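Local structure of Non-reducing end beta-L-arabinofuranosidase (Bacteroides thetaiotaomicron, 5MQO) at residues T26-N38 with F391-K403. The protein is a family GH127 glycoside hydrolase that probably acts as an aceric acidase in the breakdown of complex plant pectin. Sequence-based numbering, arbitrary orientation.
Sequences TDMSQSRYAKMAN and FNWRMLEVTGDAK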
loop_
_atom_site.group_PDB
_atom_site.type_symbol
_atom_site.label_atom_id
_atom_site.label_comp_id
_atom_site.label_asym_id
_atom_site.label_seq_id
_atom_site.Cartn_x
_atom_site.Cartn_y
_atom_site.Cartn_z
ATOM N N THR A 26 -3.063 10.015 9.411
ATOM C CA THR A 26 -2.659 9.528 10.733
ATOM C C THR A 26 -1.710 10.476 11.465
ATOM O O THR A 26 -0.645 10.849 10.972
ATOM C CB THR A 26 -2.081 8.089 10.713
ATOM O OG1 THR A 26 -1.172 7.935 9.624
ATOM C CG2 THR A 26 -3.221 7.097 10.543
ATOM N N ASP A 27 -2.087 10.769 12.697
ATOM C CA ASP A 27 -1.497 11.816 13.444
ATOM C C ASP A 27 -0.639 11.327 14.607
ATOM O O ASP A 27 -1.107 11.276 15.744
ATOM C CB ASP A 27 -2.639 12.666 13.948
ATOM C CG ASP A 27 -2.176 13.901 14.610
ATOM O OD1 ASP A 27 -1.012 14.291 14.384
ATOM O OD2 ASP A 27 -3.000 14.479 15.351
ATOM N N MET A 28 0.633 11.031 14.333
ATOM C CA MET A 28 1.628 10.727 15.376
ATOM C C MET A 28 2.302 12.007 15.951
ATOM O O MET A 28 3.351 11.956 16.583
ATOM C CB MET A 28 2.675 9.745 14.828
ATOM C CG MET A 28 2.052 8.425 14.424
ATOM S SD MET A 28 3.069 7.034 13.897
ATOM C CE MET A 28 4.389 7.137 15.057
ATOM N N SER A 29 1.664 13.157 15.775
ATOM C CA SER A 29 2.259 14.429 16.143
ATOM C C SER A 29 2.492 14.599 17.655
ATOM O O SER A 29 3.426 15.271 18.036
ATOM C CB SER A 29 1.394 15.553 15.596
ATOM O OG SER A 29 0.118 15.526 16.217
ATOM N N GLN A 30 1.655 13.972 18.488
ATOM C CA GLN A 30 1.823 13.925 19.961
ATOM C C GLN A 30 2.408 12.609 20.468
ATOM O O GLN A 30 2.508 12.415 21.675
ATOM C CB GLN A 30 0.472 14.087 20.687
ATOM C CG GLN A 30 -0.426 15.207 20.198
ATOM C CD GLN A 30 0.088 16.577 20.597
ATOM O OE1 GLN A 30 0.097 16.910 21.777
ATOM N NE2 GLN A 30 0.522 17.380 19.614
ATOM N N SER A 31 2.760 11.694 19.579
ATOM C CA SER A 31 3.119 10.350 20.015
ATOM C C SER A 31 4.534 10.356 20.589
ATOM O O SER A 31 5.430 10.845 19.943
ATOM C CB SER A 31 2.978 9.371 18.851
ATOM O OG SER A 31 1.627 9.333 18.432
ATOM N N ARG A 32 4.732 9.825 21.792
ATOM C CA ARG A 32 5.976 10.057 22.544
ATOM C C ARG A 32 7.208 9.432 21.920
ATOM O O ARG A 32 8.295 9.930 22.129
ATOM C CB ARG A 32 5.861 9.525 23.969
ATOM C CG ARG A 32 4.665 10.052 24.768
ATOM C CD ARG A 32 3.871 8.906 25.400
ATOM N NE ARG A 32 2.821 9.342 26.333
ATOM C CZ ARG A 32 2.002 8.528 27.019
ATOM N NH1 ARG A 32 2.082 7.190 26.910
ATOM N NH2 ARG A 32 1.085 9.065 27.829
ATOM N N TYR A 33 7.038 8.336 21.174
ATOM C CA TYR A 33 8.154 7.611 20.558
ATOM C C TYR A 33 8.005 7.572 19.041
ATOM O O TYR A 33 8.465 6.649 18.376
ATOM C CB TYR A 33 8.224 6.188 21.121
ATOM C CG TYR A 33 8.199 6.131 22.626
ATOM C CD1 TYR A 33 6.982 6.104 23.328
ATOM C CD2 TYR A 33 9.392 6.124 23.365
ATOM C CE1 TYR A 33 6.958 6.071 24.722
ATOM C CE2 TYR A 33 9.375 6.084 24.760
ATOM C CZ TYR A 33 8.157 6.066 25.424
ATOM O OH TYR A 33 8.152 6.030 26.773
ATOM N N ALA A 34 7.356 8.578 18.484
ATOM C CA ALA A 34 7.350 8.764 17.061
ATOM C C ALA A 34 8.526 9.673 16.765
ATOM O O ALA A 34 9.012 10.364 17.665
ATOM C CB ALA A 34 6.057 9.420 16.630
ATOM N N LYS A 35 8.978 9.654 15.518
ATOM C CA LYS A 35 10.037 10.540 15.037
ATOM C C LYS A 35 9.580 11.482 13.937
ATOM O O LYS A 35 10.140 12.570 13.770
ATOM C CB LYS A 35 11.215 9.699 14.553
ATOM C CG LYS A 35 11.608 8.656 15.588
ATOM C CD LYS A 35 13.099 8.369 15.649
ATOM C CE LYS A 35 13.534 8.238 17.108
ATOM N NZ LYS A 35 15.012 8.162 17.176
ATOM N N MET A 36 8.593 11.034 13.170
ATOM C CA MET A 36 7.932 11.835 12.162
ATOM C C MET A 36 6.430 11.731 12.305
ATOM O O MET A 36 5.925 10.780 12.894
ATOM C CB MET A 36 8.251 11.305 10.790
ATOM C CG MET A 36 9.712 11.202 10.461
ATOM S SD MET A 36 9.782 10.265 8.941
ATOM C CE MET A 36 11.513 10.417 8.518
ATOM N N ALA A 37 5.735 12.704 11.737
ATOM C CA ALA A 37 4.289 12.705 11.675
ATOM C C ALA A 37 3.819 13.126 10.273
ATOM O O ALA A 37 4.616 13.634 9.470
ATOM C CB ALA A 37 3.748 13.625 12.740
ATOM N N ASN A 38 2.552 12.838 9.961
ATOM C CA ASN A 38 1.968 13.220 8.668
ATOM C C ASN A 38 1.859 14.749 8.505
ATOM O O ASN A 38 1.828 15.519 9.476
ATOM C CB ASN A 38 0.547 12.634 8.482
ATOM C CG ASN A 38 0.522 11.165 7.995
ATOM O OD1 ASN A 38 1.287 10.311 8.434
ATOM N ND2 ASN A 38 -0.407 10.875 7.110
ATOM N N PHE A 391 1.528 -0.908 7.357
ATOM C CA PHE A 391 2.568 -1.364 8.303
ATOM C C PHE A 391 3.842 -0.542 8.072
ATOM O O PHE A 391 4.373 0.079 8.998
ATOM C CB PHE A 391 2.826 -2.879 8.162
ATOM C CG PHE A 391 3.945 -3.439 9.043
ATOM C CD1 PHE A 391 4.185 -2.974 10.343
ATOM C CD2 PHE A 391 4.730 -4.493 8.580
ATOM C CE1 PHE A 391 5.201 -3.515 11.140
ATOM C CE2 PHE A 391 5.752 -5.037 9.380
ATOM C CZ PHE A 391 5.993 -4.531 10.660
ATOM N N ASN A 392 4.283 -0.465 6.824
ATOM C CA ASN A 392 5.554 0.185 6.558
ATOM C C ASN A 392 5.512 1.693 6.823
ATOM O O ASN A 392 6.526 2.314 7.159
ATOM C CB ASN A 392 6.025 -0.104 5.139
ATOM C CG ASN A 392 6.748 -1.408 5.043
ATOM O OD1 ASN A 392 7.968 -1.468 5.133
ATOM N ND2 ASN A 392 5.994 -2.476 4.898
ATOM N N TRP A 393 4.333 2.273 6.655
ATOM C CA TRP A 393 4.175 3.673 6.898
ATOM C C TRP A 393 4.330 3.970 8.386
ATOM O O TRP A 393 4.997 4.911 8.723
ATOM C CB TRP A 393 2.855 4.182 6.361
ATOM C CG TRP A 393 2.728 5.647 6.548
ATOM C CD1 TRP A 393 2.037 6.287 7.539
ATOM C CD2 TRP A 393 3.347 6.665 5.765
ATOM N NE1 TRP A 393 2.169 7.642 7.400
ATOM C CE2 TRP A 393 2.964 7.901 6.311
ATOM C CE3 TRP A 393 4.178 6.654 4.640
ATOM C CZ2 TRP A 393 3.383 9.106 5.783
ATOM C CZ3 TRP A 393 4.589 7.868 4.099
ATOM C CH2 TRP A 393 4.197 9.073 4.685
ATOM N N ARG A 394 3.737 3.155 9.257
ATOM C CA ARG A 394 3.894 3.314 10.704
ATOM C C ARG A 394 5.348 3.106 11.120
ATOM O O ARG A 394 5.906 3.887 11.910
ATOM C CB ARG A 394 3.020 2.338 11.458
ATOM C CG ARG A 394 1.621 2.833 11.777
ATOM C CD ARG A 394 0.786 2.995 10.545
ATOM N NE ARG A 394 -0.591 3.308 10.863
ATOM C CZ ARG A 394 -1.454 3.815 9.989
ATOM N NH1 ARG A 394 -1.118 4.047 8.720
ATOM N NH2 ARG A 394 -2.687 4.078 10.392
ATOM N N MET A 395 5.980 2.086 10.550
ATOM C CA MET A 395 7.399 1.847 10.831
ATOM C C MET A 395 8.291 3.035 10.405
ATOM O O MET A 395 9.220 3.407 11.127
ATOM C CB MET A 395 7.869 0.542 10.197
ATOM C CG MET A 395 7.158 -0.687 10.759
ATOM S SD MET A 395 7.538 -1.111 12.466
ATOM C CE MET A 395 9.233 -1.645 12.285
ATOM N N LEU A 396 7.989 3.637 9.263
ATOM C CA LEU A 396 8.639 4.885 8.888
ATOM C C LEU A 396 8.489 5.951 9.986
ATOM O O LEU A 396 9.503 6.505 10.438
ATOM C CB LEU A 396 8.096 5.432 7.567
ATOM C CG LEU A 396 8.718 6.738 7.037
ATOM C CD1 LEU A 396 10.195 6.554 6.673
ATOM C CD2 LEU A 396 7.924 7.208 5.829
ATOM N N GLU A 397 7.253 6.220 10.420
ATOM C CA GLU A 397 6.994 7.337 11.370
ATOM C C GLU A 397 7.657 7.088 12.761
ATOM O O GLU A 397 8.206 7.982 13.364
ATOM C CB GLU A 397 5.478 7.655 11.477
ATOM C CG GLU A 397 4.824 8.022 10.131
ATOM C CD GLU A 397 3.721 9.089 10.185
ATOM O OE1 GLU A 397 2.752 9.035 11.003
ATOM O OE2 GLU A 397 3.820 10.014 9.354
ATOM N N VAL A 398 7.640 5.848 13.215
ATOM C CA VAL A 398 8.306 5.434 14.446
ATOM C C VAL A 398 9.844 5.411 14.424
ATOM O O VAL A 398 10.452 5.442 15.490
ATOM C CB VAL A 398 7.810 4.015 14.803
ATOM C CG1 VAL A 398 8.726 3.298 15.767
ATOM C CG2 VAL A 398 6.396 4.078 15.357
ATOM N N THR A 399 10.461 5.287 13.246
ATOM C CA THR A 399 11.932 5.108 13.127
ATOM C C THR A 399 12.706 6.148 12.313
ATOM O O THR A 399 13.907 6.308 12.508
ATOM C CB THR A 399 12.299 3.734 12.516
ATOM O OG1 THR A 399 11.808 3.633 11.175
ATOM C CG2 THR A 399 11.736 2.628 13.337
ATOM N N GLY A 400 12.056 6.812 11.365
ATOM C CA GLY A 400 12.741 7.763 10.522
ATOM C C GLY A 400 13.617 7.127 9.472
ATOM O O GLY A 400 14.355 7.832 8.807
ATOM N N ASP A 401 13.506 5.808 9.284
ATOM C CA ASP A 401 14.374 5.058 8.385
ATOM C C ASP A 401 13.745 4.997 6.997
ATOM O O ASP A 401 12.644 4.475 6.815
ATOM C CB ASP A 401 14.562 3.654 8.945
ATOM C CG ASP A 401 15.736 2.894 8.313
ATOM O OD1 ASP A 401 15.946 2.951 7.069
ATOM O OD2 ASP A 401 16.429 2.201 9.100
ATOM N N ALA A 402 14.455 5.521 6.006
ATOM C CA ALA A 402 13.943 5.574 4.634
ATOM C C ALA A 402 13.590 4.196 4.022
ATOM O O ALA A 402 12.813 4.122 3.051
ATOM C CB ALA A 402 14.943 6.285 3.747
ATOM N N LYS A 403 14.159 3.116 4.564
ATOM C CA LYS A 403 13.911 1.792 4.012
ATOM C C LYS A 403 12.437 1.380 4.143
ATOM O O LYS A 403 11.939 0.613 3.330
ATOM C CB LYS A 403 14.836 0.752 4.644
ATOM C CG LYS A 403 14.416 0.282 6.026
ATOM C CD LYS A 403 15.510 -0.522 6.691
ATOM C CE LYS A 403 15.019 -1.184 7.968
ATOM N NZ LYS A 403 15.822 -2.405 8.242
#
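Glu397 joins the last turns of helix 382-399 to the N-terminal loop 26-38 through both its backbone and its side chain. Glu397 O lies past the regular helical bonding and takes two loop donors, Lys35 N at 2.8 Å and Met36 N at 3.1 Å, both in the carbonyl plane. Along the side chain, Glu397 CB packs 3.5 Å from Met28 SD and also lies against Met36 O. CG passes the same carbonyl more loosely. A bend at chi2 (-144°) then brings the carboxylate up against Asn38, its plane nearly perpendicular (89°) to the amide. Glu397 OE1 rests 3.5 Å from Met28 SD, whereas Glu397 OE2 comes within 2.7 Å of Asn38 OD1, nominally a meeting of two acceptors.

That amide oxygen is held by Trp393, whose NE1 donates to Asn38 OD1 at 3.0 Å, within the indole plane and onto a lone pair. Without the indole, as with an alanine here, Asn38 OD1 would probably lose this donor and face the carboxylate alone, leaving the amide freer to turn.

Apolar contacts flank the polar core: Met28 CE meets Val398 CG2 at 3.7 Å, and the extended Met36 chain runs over Leu396 to set Met36 CE 3.5 Å from Gly400 CA, where the helix ends. Thr26 OG1 sits over one face of the Arg394 guanidinium, near its rim, with CG2 against NH2; Arg394 NE is salt-bridged to Asp309.

The contact thus ties the N-terminal segment, which ends in the short edge strand 37-38, to a helix of the catalytic domain. If the amide is correctly oriented, the close approach of Glu397 to Asn38 is consistent with a raised carboxyl pKa.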